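Local structure of peptidoglycan glycosyltransferase (Atopobium parvulum, 4OVD) at residues Val330-Trp335 and Ser352-Ala357; Ser175-Tyr180 and Ile384-Glu389. The protein is a penicillin-binding protein that couples a dimerisation-type region to a penicillin-binding domain carrying the SxxK and SxN sequence motifs. All coordinates share one frame; numbering follows the deposited sequence.

Interaction 1 (Val330-Trp335 and Ser352-Ala357); sequences VTDDDW and SNVGMA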
loop_
_atom_site.group_PDB
_atom_site.type_symbol
_atom_site.label_atom_id
_atom_site.label_comp_id
_atom_site.label_asym_id
_atom_site.label_seq_id
_atom_site.Cartn_x
_atom_site.Cartn_y
_atom_site.Cartn_z
ATOM N N VAL A 330 28.141 -2.649 0.175
ATOM C CA VAL A 330 26.970 -1.779 0.151
ATOM C C VAL A 330 27.589 -0.397 0.030
ATOM O O VAL A 330 28.633 -0.124 0.630
ATOM C CB VAL A 330 26.144 -1.943 1.415
ATOM C CG1 VAL A 330 24.959 -0.962 1.483
ATOM C CG2 VAL A 330 25.647 -3.355 1.468
ATOM N N THR A 331 26.964 0.450 -0.778
ATOM C CA THR A 331 27.397 1.805 -1.002
ATOM C C THR A 331 26.207 2.771 -1.070
ATOM O O THR A 331 25.077 2.370 -1.213
ATOM C CB THR A 331 28.121 1.969 -2.367
ATOM O OG1 THR A 331 27.245 1.510 -3.414
ATOM C CG2 THR A 331 29.415 1.234 -2.414
ATOM N N ASP A 332 26.508 4.044 -0.897
ATOM C CA ASP A 332 25.578 5.141 -1.033
ATOM C C ASP A 332 25.999 5.939 -2.337
ATOM O O ASP A 332 27.204 6.184 -2.588
ATOM C CB ASP A 332 25.740 6.145 0.156
ATOM C CG ASP A 332 25.245 5.601 1.534
ATOM O OD1 ASP A 332 24.519 4.613 1.471
ATOM O OD2 ASP A 332 25.532 6.214 2.656
ATOM N N ASP A 333 25.025 6.372 -3.133
ATOM C CA ASP A 333 25.280 7.268 -4.312
ATOM C C ASP A 333 25.389 8.723 -3.737
ATOM O O ASP A 333 24.373 9.415 -3.561
ATOM C CB ASP A 333 24.143 7.131 -5.334
ATOM C CG ASP A 333 22.759 7.540 -4.754
ATOM O OD1 ASP A 333 22.683 7.855 -3.534
ATOM O OD2 ASP A 333 21.742 7.495 -5.489
ATOM N N ASP A 334 26.613 9.191 -3.462
ATOM C CA ASP A 334 26.787 10.463 -2.735
ATOM C C ASP A 334 28.104 11.149 -3.023
ATOM O O ASP A 334 28.887 10.669 -3.852
ATOM C CB ASP A 334 26.612 10.203 -1.193
ATOM C CG ASP A 334 27.620 9.150 -0.632
ATOM O OD1 ASP A 334 28.565 8.734 -1.350
ATOM O OD2 ASP A 334 27.458 8.720 0.536
ATOM N N TRP A 335 28.399 12.199 -2.263
ATOM C CA TRP A 335 29.583 13.038 -2.546
ATOM C C TRP A 335 30.830 12.746 -1.736
ATOM O O TRP A 335 31.938 12.915 -2.217
ATOM C CB TRP A 335 29.186 14.541 -2.404
ATOM C CG TRP A 335 28.179 14.834 -3.411
ATOM C CD1 TRP A 335 28.391 15.001 -4.765
ATOM C CD2 TRP A 335 26.777 14.806 -3.225
ATOM N NE1 TRP A 335 27.177 15.088 -5.422
ATOM C CE2 TRP A 335 26.175 14.983 -4.498
ATOM C CE3 TRP A 335 25.967 14.632 -2.117
ATOM C CZ2 TRP A 335 24.797 15.043 -4.669
ATOM C CZ3 TRP A 335 24.606 14.667 -2.289
ATOM C CH2 TRP A 335 24.029 14.879 -3.559
ATOM N N SER A 352 20.611 6.673 3.610
ATOM C CA SER A 352 21.899 5.918 3.510
ATOM C C SER A 352 21.723 4.396 3.661
ATOM O O SER A 352 21.359 3.883 4.746
ATOM C CB SER A 352 22.794 6.384 4.646
ATOM O OG SER A 352 23.984 5.613 4.824
ATOM N N ASN A 353 21.994 3.672 2.593
ATOM C CA ASN A 353 21.991 2.235 2.670
ATOM C C ASN A 353 23.056 1.723 3.567
ATOM O O ASN A 353 22.831 0.738 4.275
ATOM C CB ASN A 353 22.208 1.572 1.288
ATOM C CG ASN A 353 21.057 1.831 0.363
ATOM O OD1 ASN A 353 19.907 1.941 0.780
ATOM N ND2 ASN A 353 21.341 1.824 -0.878
ATOM N N VAL A 354 24.237 2.324 3.481
ATOM C CA VAL A 354 25.329 1.905 4.323
ATOM C C VAL A 354 24.997 2.018 5.813
ATOM O O VAL A 354 25.256 1.117 6.585
ATOM C CB VAL A 354 26.608 2.689 4.034
ATOM C CG1 VAL A 354 27.722 2.228 4.975
ATOM C CG2 VAL A 354 27.085 2.412 2.608
ATOM N N GLY A 355 24.372 3.114 6.185
ATOM C CA GLY A 355 24.018 3.356 7.594
ATOM C C GLY A 355 23.015 2.300 8.044
ATOM O O GLY A 355 23.132 1.786 9.169
HETATM N N MSE A 356 22.000 2.007 7.205
HETATM C CA MSE A 356 21.017 0.976 7.553
HETATM C C MSE A 356 21.640 -0.383 7.759
HETATM O O MSE A 356 21.389 -1.112 8.763
HETATM C CB MSE A 356 19.991 0.880 6.454
HETATM C CG MSE A 356 18.984 1.986 6.362
HETATM SE SE MSE A 356 18.001 2.351 8.000
HETATM C CE MSE A 356 18.819 3.947 8.576
ATOM N N ALA A 357 22.548 -0.732 6.877
ATOM C CA ALA A 357 23.191 -2.073 7.008
ATOM C C ALA A 357 24.059 -2.075 8.253
ATOM O O ALA A 357 24.248 -3.103 8.877
ATOM C CB ALA A 357 24.052 -2.370 5.811
HETATM O O HOH W 1 22.379 4.628 0.008
#
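D332, in the segment that continues strand 328-331, reaches the first turn of helix 353-364. From CB the chain turns beside its own backbone N (chi1 -70°), which sends CG to within 3.8 Å of V354 CG2. The carboxylate then splits its work. OD1 accepts from V354 N at 3.1 Å in an almost straight bond (177°), met on the syn side but 27° out of the carboxylate plane. It also takes a bond from a water that in turn accepts from N353 N. OD2 uses its syn lone pair for the hydroxyl of S352, with OG 2.7 Å from OD2, and pairs with R336 as well. S352 is the N-cap residue, and its OG accepts from G355 N at 2.9 Å, so the aspartate probably helps to orient the capping hydroxyl from the second shell. Two bonded partners on each oxygen should fix the carboxylate's rotation. V330 crosses N353 at about a right angle, its CG1 3.7 Å from N353 CB and, more loosely, 4.1 Å from V354 CG2. N353 turns its OD1 to K298. That bond joins the SxN and SxxK motifs of the penicillin-binding fold, and D332 bonds to the helix start that bears the former.

Interaction 2 (Ser175-Tyr180 and Ile384-Glu389); sequences SGLEYY and IDFPGE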
loop_
_atom_site.group_PDB
_atom_site.type_symbol
_atom_site.label_atom_id
_atom_site.label_comp_id
_atom_site.label_asym_id
_atom_site.label_seq_id
_atom_site.Cartn_x
_atom_site.Cartn_y
_atom_site.Cartn_z
ATOM N N SER A 175 -14.131 -10.404 -10.668
ATOM C CA SER A 175 -12.863 -9.812 -10.218
ATOM C C SER A 175 -13.196 -8.784 -9.145
ATOM O O SER A 175 -14.351 -8.535 -8.890
ATOM C CB SER A 175 -12.112 -9.102 -11.341
ATOM O OG SER A 175 -12.851 -7.963 -11.780
ATOM N N GLY A 176 -12.193 -8.251 -8.480
ATOM C CA GLY A 176 -12.433 -7.217 -7.490
ATOM C C GLY A 176 -13.335 -7.621 -6.351
ATOM O O GLY A 176 -13.345 -8.773 -5.906
ATOM N N LEU A 177 -14.078 -6.660 -5.862
ATOM C CA LEU A 177 -15.000 -6.849 -4.709
ATOM C C LEU A 177 -16.257 -7.670 -5.086
ATOM O O LEU A 177 -16.773 -8.467 -4.261
ATOM C CB LEU A 177 -15.364 -5.511 -4.086
ATOM C CG LEU A 177 -14.243 -4.735 -3.399
ATOM C CD1 LEU A 177 -14.815 -3.472 -2.818
ATOM C CD2 LEU A 177 -13.659 -5.560 -2.285
ATOM N N GLU A 178 -16.649 -7.578 -6.347
ATOM C CA GLU A 178 -17.763 -8.393 -6.851
ATOM C C GLU A 178 -17.459 -9.858 -6.617
ATOM O O GLU A 178 -18.344 -10.629 -6.247
ATOM C CB GLU A 178 -17.994 -8.092 -8.315
ATOM C CG GLU A 178 -18.571 -6.728 -8.574
ATOM C CD GLU A 178 -20.092 -6.579 -8.344
ATOM O OE1 GLU A 178 -20.716 -7.395 -7.648
ATOM O OE2 GLU A 178 -20.678 -5.615 -8.903
ATOM N N TYR A 179 -16.192 -10.235 -6.831
ATOM C CA TYR A 179 -15.734 -11.585 -6.607
ATOM C C TYR A 179 -15.484 -11.848 -5.128
ATOM O O TYR A 179 -15.936 -12.841 -4.556
ATOM C CB TYR A 179 -14.431 -11.929 -7.397
ATOM C CG TYR A 179 -13.886 -13.315 -7.051
ATOM C CD1 TYR A 179 -14.486 -14.475 -7.548
ATOM C CD2 TYR A 179 -12.850 -13.458 -6.196
ATOM C CE1 TYR A 179 -14.031 -15.753 -7.191
ATOM C CE2 TYR A 179 -12.380 -14.704 -5.829
ATOM C CZ TYR A 179 -12.976 -15.847 -6.334
ATOM O OH TYR A 179 -12.447 -17.072 -5.981
ATOM N N TYR A 180 -14.756 -10.964 -4.501
ATOM C CA TYR A 180 -14.359 -11.182 -3.090
ATOM C C TYR A 180 -15.587 -11.382 -2.184
ATOM O O TYR A 180 -15.603 -12.289 -1.346
ATOM C CB TYR A 180 -13.479 -10.043 -2.563
ATOM C CG TYR A 180 -12.792 -10.380 -1.302
ATOM C CD1 TYR A 180 -11.621 -11.064 -1.350
ATOM C CD2 TYR A 180 -13.331 -10.081 -0.074
ATOM C CE1 TYR A 180 -10.957 -11.452 -0.241
ATOM C CE2 TYR A 180 -12.686 -10.486 1.078
ATOM C CZ TYR A 180 -11.484 -11.154 0.962
ATOM O OH TYR A 180 -10.745 -11.590 1.982
ATOM N N ILE A 384 -6.266 -7.646 3.716
ATOM C CA ILE A 384 -7.087 -6.736 2.876
ATOM C C ILE A 384 -8.196 -7.529 2.160
ATOM O O ILE A 384 -8.025 -8.721 1.789
ATOM C CB ILE A 384 -6.223 -5.949 1.857
ATOM C CG1 ILE A 384 -7.066 -4.975 1.022
ATOM C CG2 ILE A 384 -5.473 -6.915 0.923
ATOM C CD1 ILE A 384 -6.260 -3.942 0.336
ATOM N N ASP A 385 -9.358 -6.892 1.976
ATOM C CA ASP A 385 -10.458 -7.599 1.357
ATOM C C ASP A 385 -10.468 -7.361 -0.149
ATOM O O ASP A 385 -11.353 -6.690 -0.682
ATOM C CB ASP A 385 -11.792 -7.243 2.030
ATOM C CG ASP A 385 -12.040 -5.749 2.070
ATOM O OD1 ASP A 385 -11.057 -4.943 2.032
ATOM O OD2 ASP A 385 -13.219 -5.359 2.218
ATOM N N PHE A 386 -9.515 -7.988 -0.822
ATOM C CA PHE A 386 -9.360 -7.848 -2.258
ATOM C C PHE A 386 -8.676 -9.105 -2.760
ATOM O O PHE A 386 -7.754 -9.609 -2.125
ATOM C CB PHE A 386 -8.550 -6.593 -2.603
ATOM C CG PHE A 386 -8.735 -6.155 -3.974
ATOM C CD1 PHE A 386 -9.883 -5.454 -4.312
ATOM C CD2 PHE A 386 -7.864 -6.517 -4.969
ATOM C CE1 PHE A 386 -10.153 -5.117 -5.625
ATOM C CE2 PHE A 386 -8.113 -6.143 -6.286
ATOM C CZ PHE A 386 -9.255 -5.445 -6.613
ATOM N N PRO A 387 -9.080 -9.598 -3.926
ATOM C CA PRO A 387 -8.503 -10.888 -4.352
ATOM C C PRO A 387 -7.049 -10.882 -4.773
ATOM O O PRO A 387 -6.564 -9.871 -5.151
ATOM C CB PRO A 387 -9.361 -11.285 -5.549
ATOM C CG PRO A 387 -10.466 -10.262 -5.618
ATOM C CD PRO A 387 -10.105 -9.079 -4.848
ATOM N N GLY A 388 -6.370 -12.015 -4.661
ATOM C CA GLY A 388 -5.012 -12.150 -5.182
ATOM C C GLY A 388 -3.895 -11.581 -4.365
ATOM O O GLY A 388 -2.836 -11.323 -4.893
ATOM N N GLU A 389 -4.091 -11.455 -3.056
ATOM C CA GLU A 389 -3.073 -10.825 -2.225
ATOM C C GLU A 389 -1.827 -11.692 -2.195
ATOM O O GLU A 389 -1.926 -12.850 -1.860
ATOM C CB GLU A 389 -3.573 -10.569 -0.780
ATOM C CG GLU A 389 -2.485 -9.818 -0.011
ATOM C CD GLU A 389 -2.826 -9.292 1.377
ATOM O OE1 GLU A 389 -3.808 -9.761 2.028
ATOM O OE2 GLU A 389 -2.084 -8.367 1.803
#
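Y180 lays its ring against the backbone of the 384-389 loop, and the aromatic contacts come first. The D385 carbonyl carbon sits 3.8 Å above the Y180 ring plane, over its centre, with F386 N over the same face nearer the rim. CG of Y180 is anti to the backbone N (chi1 -165°), which swings the ring out along the loop. D385 CB touches CE2 of Y180 at 3.5 Å, and the carboxylate stands nearly upright to the ring, the planes 88° apart. F386 brings CE1 to G176 CA at 3.6 Å.

The aliphatic contacts fill in around these. P387 enters by its ring: CG lies 4.0 Å from Y179 CD2, at the edge of that ring, and only 3.3 Å from G176 O. L177 CD2 comes to 3.0 Å from D385 O, a tight approach.

No hydrogen bond crosses. D385 centres an inverse gamma turn, and its carboxylate is held by Y181, F439 and M440. Its carbonyl oxygen, buried under the leucine methyl, has no polar partner in the model. The two segments therefore appear to be held by shape and by van der Waals contact between rings, methyls and peptide planes.

Overall arrangement
The two contacts lie on opposite sides of the chain's centre, 39 Å apart between centres and about 24 Å between nearest atoms, and share no element. Interaction 1, only partly buried and farther out, lies within the penicillin-binding domain, its segments 17 residues apart at their closest ends. Interaction 2 is the more buried; its segments lie 204 residues apart at their closest ends, and it brings a helix of the dimerisation-domain part onto a loop of the penicillin-binding domain, so interaction 1 is nested within its chain loop. Their chemistry diverges accordingly: an aspartate bridges the first pair with hydrogen bonds and water, whereas in the second the aspartate's carboxylate looks elsewhere and its backbone and CB do the touching.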